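Local structure of glycosyl hydrolase, BNR repeat (Ralstonia eutropha, 3B7F) at residues D185-K190 with V237-A242. The protein is a putative glycosyl hydrolase with BNR repeats, built as a seven-bladed beta-propeller, and probably has hydrolase activity. Residues are numbered along the deposited sequence; the frame is centred on the assembly and turned at random.
Sequences DPRDPK and VVQHPA
Gln-239 reaches Asp-185 because its side chain is drawn out straight, with CG anti to the backbone N (chi1 177°) and the chain still extended at chi2, which carries the amide from the end of strand 234-239 across to the neighbouring loop. Asp-185 also sets its CG anti to its own N, and the two side chains cross at about a right angle, with carboxylate and amide planes 77° apart. The result is a weak hydrogen bond from Gln-239 NE2 to Asp-185 OD2, 3.1 Å long and bent to 146°. The same amide nitrogen also donates to the carbonyl of Pro-244, while Gln-239 OE1 lies 3.5 Å from Asp-185 CA and 3.9 Å from Pro-186 CD.

The setting illustrates how adjacent blades of a beta-propeller meet: strands 178-184 and 234-239 are each the first of a four-stranded antiparallel sheet, and the turn following one borders the end of the other. In that turn, type I from Asp-185 to Asp-188, the carboxylate of Asp-185 is held from several directions. Arg-187 grips it side-on in a salt bridge, Arg-187 NE to Asp-185 OD1 at 3.1 Å and almost straight, Arg-187 NH2 to Asp-185 OD2 at the same length, both oxygens using syn lone pairs. Asp-185 OD1 takes the backbone N of Arg-187 at 3.0 Å on its anti side, forming an Asx turn, and Asp-185 OD2 also accepts from His-191 ND1. Farther out, Pro-186 CG lies 4.3 Å from Pro-241 O.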
loop_
_atom_site.group_PDB
_atom_site.type_symbol
_atom_site.label_atom_id
_atom_site.label_comp_id
_atom_site.label_asym_id
_atom_site.label_seq_id
_atom_site.Cartn_x
_atom_site.Cartn_y
_atom_site.Cartn_z
ATOM N N ASP A 185 -11.990 -8.525 -2.774
ATOM C CA ASP A 185 -12.997 -8.638 -1.705
ATOM C C ASP A 185 -12.947 -10.028 -1.029
ATOM O O ASP A 185 -12.993 -11.028 -1.739
ATOM C CB ASP A 185 -14.393 -8.360 -2.289
ATOM C CG ASP A 185 -15.441 -8.026 -1.244
ATOM O OD1 ASP A 185 -15.559 -8.721 -0.231
ATOM O OD2 ASP A 185 -16.192 -7.064 -1.478
ATOM N N PRO A 186 -12.821 -10.089 0.331
ATOM C CA PRO A 186 -12.799 -11.400 1.001
ATOM C C PRO A 186 -14.068 -12.235 0.812
ATOM O O PRO A 186 -14.012 -13.454 0.929
ATOM C CB PRO A 186 -12.634 -11.044 2.490
ATOM C CG PRO A 186 -13.033 -9.618 2.604
ATOM C CD PRO A 186 -12.667 -8.989 1.313
ATOM N N ARG A 187 -15.190 -11.575 0.550
ATOM C CA ARG A 187 -16.456 -12.230 0.318
ATOM C C ARG A 187 -16.674 -12.684 -1.118
ATOM O O ARG A 187 -17.564 -13.491 -1.338
ATOM C CB ARG A 187 -17.588 -11.270 0.640
ATOM C CG ARG A 187 -17.638 -10.788 2.065
ATOM C CD ARG A 187 -18.578 -9.641 2.170
ATOM N NE ARG A 187 -18.102 -8.467 1.444
ATOM C CZ ARG A 187 -18.712 -7.288 1.427
ATOM N NH1 ARG A 187 -19.818 -7.073 2.136
ATOM N NH2 ARG A 187 -18.188 -6.304 0.720
ATOM N N ASP A 188 -15.898 -12.183 -2.085
ATOM C CA ASP A 188 -16.139 -12.493 -3.487
ATOM C C ASP A 188 -14.923 -12.184 -4.358
ATOM O O ASP A 188 -14.617 -11.010 -4.541
ATOM C CB ASP A 188 -17.340 -11.643 -3.957
ATOM C CG ASP A 188 -17.717 -11.873 -5.420
ATOM O OD1 ASP A 188 -17.126 -12.759 -6.076
ATOM O OD2 ASP A 188 -18.628 -11.157 -5.908
ATOM N N PRO A 189 -14.269 -13.209 -4.963
ATOM C CA PRO A 189 -13.091 -12.946 -5.822
ATOM C C PRO A 189 -13.339 -12.064 -7.060
ATOM O O PRO A 189 -12.374 -11.528 -7.633
ATOM C CB PRO A 189 -12.671 -14.346 -6.296
ATOM C CG PRO A 189 -13.816 -15.214 -6.079
ATOM C CD PRO A 189 -14.565 -14.653 -4.905
ATOM N N LYS A 190 -14.605 -11.960 -7.478
ATOM C CA LYS A 190 -15.010 -11.143 -8.614
ATOM C C LYS A 190 -15.059 -9.635 -8.301
ATOM O O LYS A 190 -14.995 -8.825 -9.236
ATOM C CB LYS A 190 -16.396 -11.588 -9.134
ATOM C CG LYS A 190 -16.517 -13.039 -9.639
ATOM C CD LYS A 190 -17.982 -13.360 -10.020
ATOM C CE LYS A 190 -18.177 -14.801 -10.551
ATOM N N VAL A 237 -5.377 2.939 -0.638
ATOM C CA VAL A 237 -6.757 2.547 -0.370
ATOM C C VAL A 237 -6.715 1.179 0.346
ATOM O O VAL A 237 -5.889 0.332 -0.001
ATOM C CB VAL A 237 -7.655 2.485 -1.673
ATOM C CG1 VAL A 237 -9.144 2.552 -1.311
ATOM C CG2 VAL A 237 -7.347 3.601 -2.656
ATOM N N VAL A 238 -7.600 0.977 1.335
ATOM C CA VAL A 238 -7.734 -0.288 2.079
ATOM C C VAL A 238 -9.234 -0.662 2.218
ATOM O O VAL A 238 -10.097 0.202 2.264
ATOM C CB VAL A 238 -7.030 -0.238 3.489
ATOM C CG1 VAL A 238 -5.494 -0.057 3.357
ATOM C CG2 VAL A 238 -7.571 0.875 4.344
ATOM N N GLN A 239 -9.528 -1.954 2.199
ATOM C CA GLN A 239 -10.861 -2.486 2.408
ATOM C C GLN A 239 -10.739 -3.235 3.710
ATOM O O GLN A 239 -9.835 -4.065 3.845
ATOM C CB GLN A 239 -11.244 -3.433 1.274
ATOM C CG GLN A 239 -12.623 -4.111 1.440
ATOM C CD GLN A 239 -13.006 -4.960 0.253
ATOM O OE1 GLN A 239 -12.139 -5.507 -0.433
ATOM N NE2 GLN A 239 -14.314 -5.103 0.021
ATOM N N HIS A 240 -11.635 -2.982 4.662
ATOM C CA HIS A 240 -11.507 -3.601 5.975
ATOM C C HIS A 240 -11.854 -5.095 5.920
ATOM O O HIS A 240 -12.856 -5.442 5.355
ATOM C CB HIS A 240 -12.359 -2.902 7.024
ATOM C CG HIS A 240 -11.892 -3.193 8.406
ATOM N ND1 HIS A 240 -12.363 -4.251 9.155
ATOM C CD2 HIS A 240 -10.896 -2.638 9.125
ATOM C CE1 HIS A 240 -11.708 -4.297 10.301
ATOM N NE2 HIS A 240 -10.815 -3.327 10.306
ATOM N N PRO A 241 -11.004 -5.979 6.484
ATOM C CA PRO A 241 -11.297 -7.408 6.362
ATOM C C PRO A 241 -12.476 -7.895 7.211
ATOM O O PRO A 241 -13.140 -8.863 6.835
ATOM C CB PRO A 241 -9.977 -8.064 6.789
ATOM C CG PRO A 241 -9.346 -7.097 7.648
ATOM C CD PRO A 241 -9.765 -5.746 7.240
ATOM N N ALA A 242 -12.702 -7.234 8.346
ATOM C CA ALA A 242 -13.825 -7.522 9.241
ATOM C C ALA A 242 -15.175 -6.916 8.768
ATOM O O ALA A 242 -16.210 -7.504 9.014
ATOM C CB ALA A 242 -13.489 -7.030 10.659
#